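Side-chain contact in FAD-dependent oxidoreductase (Actinomadura kijaniata, PDB 3M9V), which is a flavoprotein of the acyl-CoA dehydrogenase family that probably oxidises a dTDP-linked amino sugar during the biosynthesis of D-kijanose: residues G269-A274 with S302-L307. Numbering follows the deposited sequence.
Sequences GVAQAA and SRLYAL
Ala271 meets two leucines one helical turn apart: its CB lies 3.6 Å from Leu307 CD2 and 4.1 Å from Leu304 CD1. The other methyl of Leu304, CD2, rests against the amide of Gln272, 3.5 Å from OE1 and 3.8 Å from NE2, the two side chains crossing at about a right angle. Gln272 gets there by a bend: CG runs anti to the backbone N, then chi2 (72°) folds the chain and brings the amide up against the leucine. OE1 accepts from Arg308 across on helix 291-323, and NE2 donates to Asp276 one turn on in its own helix, two bonds that should limit the amide's rotation. Replacing Leu304 with alanine would probably open a gap beside Ala271 and strip the Gln272 amide of its apolar neighbour. Tyr275 also touches Leu304, while Leu307 touches Val268 and, on helix 329-362, Val347. On another side of 302-307, Tyr305 OH hydrogen-bonds to His339 ND1 and Ser302 OG to Cys342 O, both of a second subunit. The axes of 269-274 and 302-307 approach to 10.6 Å, nearly antiparallel at 160°. Helices 264-283 and 291-323 are thus neighbours in the C-terminal helical bundle of the acyl-CoA dehydrogenase fold, packed here away from the dTDP site.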
ATOM      1  N   GLY A 269      -5.771  -0.068 -20.894  1.00 13.93           N
ATOM      2  CA  GLY A 269      -6.830  -0.945 -21.436  1.00 15.21           C
ATOM      3  C   GLY A 269      -6.937  -2.298 -20.765  1.00 16.86           C
ATOM      4  O   GLY A 269      -8.045  -2.809 -20.527  1.00 14.36           O
ATOM      5  N   VAL A 270      -5.784  -2.882 -20.423  1.00 16.25           N
ATOM      6  CA  VAL A 270      -5.755  -4.109 -19.607  1.00 15.87           C
ATOM      7  C   VAL A 270      -6.481  -3.940 -18.269  1.00 16.65           C
ATOM      8  O   VAL A 270      -7.323  -4.778 -17.889  1.00 14.73           O
ATOM      9  CB  VAL A 270      -4.312  -4.649 -19.425  1.00 18.45           C
ATOM     10  CG1 VAL A 270      -4.300  -5.865 -18.502  1.00 15.17           C
ATOM     11  CG2 VAL A 270      -3.766  -5.102 -20.803  1.00 19.02           C
ATOM     12  N   ALA A 271      -6.177  -2.861 -17.547  1.00 12.46           N
ATOM     13  CA  ALA A 271      -6.914  -2.629 -16.307  1.00 12.97           C
ATOM     14  C   ALA A 271      -8.416  -2.450 -16.555  1.00 13.84           C
ATOM     15  O   ALA A 271      -9.251  -2.870 -15.751  1.00 14.96           O
ATOM     16  CB  ALA A 271      -6.336  -1.390 -15.583  1.00 11.19           C
ATOM     17  N   GLN A 272      -8.781  -1.750 -17.625  1.00 14.46           N
ATOM     18  CA  GLN A 272     -10.206  -1.566 -17.919  1.00 15.15           C
ATOM     19  C   GLN A 272     -10.909  -2.910 -18.167  1.00 16.28           C
ATOM     20  O   GLN A 272     -12.040  -3.124 -17.726  1.00 17.86           O
ATOM     21  CB  GLN A 272     -10.388  -0.583 -19.089  1.00 14.40           C
ATOM     22  CG  GLN A 272     -11.861  -0.251 -19.458  1.00 14.89           C
ATOM     23  CD  GLN A 272     -12.502   0.626 -18.407  1.00 21.34           C
ATOM     24  OE1 GLN A 272     -12.051   1.744 -18.171  1.00 21.75           O
ATOM     25  NE2 GLN A 272     -13.525   0.119 -17.743  1.00 18.91           N
ATOM     26  N   ALA A 273     -10.245  -3.820 -18.876  1.00 16.32           N
ATOM     27  CA  ALA A 273     -10.871  -5.051 -19.330  1.00 17.14           C
ATOM     28  C   ALA A 273     -10.979  -5.924 -18.079  1.00 16.36           C
ATOM     29  O   ALA A 273     -11.976  -6.607 -17.939  1.00 13.92           O
ATOM     30  CB  ALA A 273     -10.028  -5.753 -20.428  1.00 13.93           C
ATOM     31  N   ALA A 274     -10.016  -5.870 -17.159  1.00 11.60           N
ATOM     32  CA  ALA A 274     -10.151  -6.592 -15.894  1.00 11.24           C
ATOM     33  C   ALA A 274     -11.358  -6.124 -15.073  1.00 11.00           C
ATOM     34  O   ALA A 274     -12.173  -6.907 -14.594  1.00 12.29           O
ATOM     35  CB  ALA A 274      -8.846  -6.493 -15.055  1.00 12.51           C
ATOM     36  N   SER A 302     -12.175   3.969  -8.253  1.00 13.98           N
ATOM     37  CA  SER A 302     -11.386   5.190  -8.052  1.00 13.41           C
ATOM     38  C   SER A 302      -9.925   5.052  -8.532  1.00 14.02           C
ATOM     39  O   SER A 302      -9.360   5.964  -9.144  1.00 11.76           O
ATOM     40  CB  SER A 302     -11.414   5.564  -6.564  1.00 16.01           C
ATOM     41  OG  SER A 302     -10.472   6.589  -6.257  1.00 16.01           O
ATOM     42  N   ARG A 303      -9.307   3.902  -8.288  1.00 13.87           N
ATOM     43  CA  ARG A 303      -7.957   3.629  -8.817  1.00 15.13           C
ATOM     44  C   ARG A 303      -7.857   3.653 -10.345  1.00 14.01           C
ATOM     45  O   ARG A 303      -6.895   4.171 -10.897  1.00 12.54           O
ATOM     46  CB  ARG A 303      -7.416   2.286  -8.316  1.00 12.86           C
ATOM     47  CG  ARG A 303      -6.879   2.372  -6.867  1.00 22.77           C
ATOM     48  CD  ARG A 303      -6.439   1.013  -6.258  1.00 31.70           C
ATOM     49  NE  ARG A 303      -5.199   1.279  -5.540  1.00 46.69           N
ATOM     50  CZ  ARG A 303      -5.123   1.711  -4.283  1.00 51.68           C
ATOM     51  NH1 ARG A 303      -6.225   1.862  -3.558  1.00 50.74           N
ATOM     52  NH2 ARG A 303      -3.941   1.983  -3.742  1.00 53.43           N
ATOM     53  N   LEU A 304      -8.827   3.054 -11.026  1.00 12.34           N
ATOM     54  CA  LEU A 304      -8.915   3.132 -12.480  1.00 13.11           C
ATOM     55  C   LEU A 304      -9.068   4.583 -12.955  1.00 13.61           C
ATOM     56  O   LEU A 304      -8.416   5.010 -13.917  1.00 16.30           O
ATOM     57  CB  LEU A 304     -10.100   2.318 -12.983  1.00 14.13           C
ATOM     58  CG  LEU A 304     -10.340   2.273 -14.501  1.00 16.46           C
ATOM     59  CD1 LEU A 304      -9.108   1.671 -15.209  1.00 17.46           C
ATOM     60  CD2 LEU A 304     -11.547   1.344 -14.740  1.00 17.43           C
ATOM     61  N   TYR A 305      -9.907   5.358 -12.282  1.00 14.21           N
ATOM     62  CA  TYR A 305      -9.999   6.792 -12.590  1.00 12.80           C
ATOM     63  C   TYR A 305      -8.644   7.520 -12.490  1.00 13.01           C
ATOM     64  O   TYR A 305      -8.262   8.293 -13.380  1.00 13.26           O
ATOM     65  CB  TYR A 305     -10.995   7.455 -11.635  1.00 13.34           C
ATOM     66  CG  TYR A 305     -11.377   8.825 -12.121  1.00 12.49           C
ATOM     67  CD1 TYR A 305     -12.508   9.013 -12.928  1.00 17.51           C
ATOM     68  CD2 TYR A 305     -10.578   9.917 -11.807  1.00 14.18           C
ATOM     69  CE1 TYR A 305     -12.811  10.277 -13.426  1.00 12.50           C
ATOM     70  CE2 TYR A 305     -10.924  11.184 -12.248  1.00 14.66           C
ATOM     71  CZ  TYR A 305     -12.032  11.356 -13.059  1.00 16.29           C
ATOM     72  OH  TYR A 305     -12.283  12.627 -13.549  1.00 15.75           O
ATOM     73  N   ALA A 306      -7.921   7.311 -11.399  1.00 11.91           N
ATOM     74  CA  ALA A 306      -6.626   7.922 -11.184  1.00 13.15           C
ATOM     75  C   ALA A 306      -5.657   7.351 -12.234  1.00 12.77           C
ATOM     76  O   ALA A 306      -4.803   8.080 -12.718  1.00 12.17           O
ATOM     77  CB  ALA A 306      -6.081   7.589  -9.761  1.00 10.41           C
ATOM     78  N   LEU A 307      -5.774   6.078 -12.606  1.00 13.95           N
ATOM     79  CA  LEU A 307      -4.908   5.519 -13.645  1.00 12.09           C
ATOM     80  C   LEU A 307      -5.101   6.218 -14.986  1.00 14.13           C
ATOM     81  O   LEU A 307      -4.152   6.704 -15.614  1.00 11.95           O
ATOM     82  CB  LEU A 307      -5.083   4.008 -13.787  1.00 13.31           C
ATOM     83  CG  LEU A 307      -4.424   3.291 -14.978  1.00 14.95           C
ATOM     84  CD1 LEU A 307      -2.911   3.322 -14.702  1.00 13.37           C
ATOM     85  CD2 LEU A 307      -4.837   1.833 -15.005  1.00 14.99           C
TER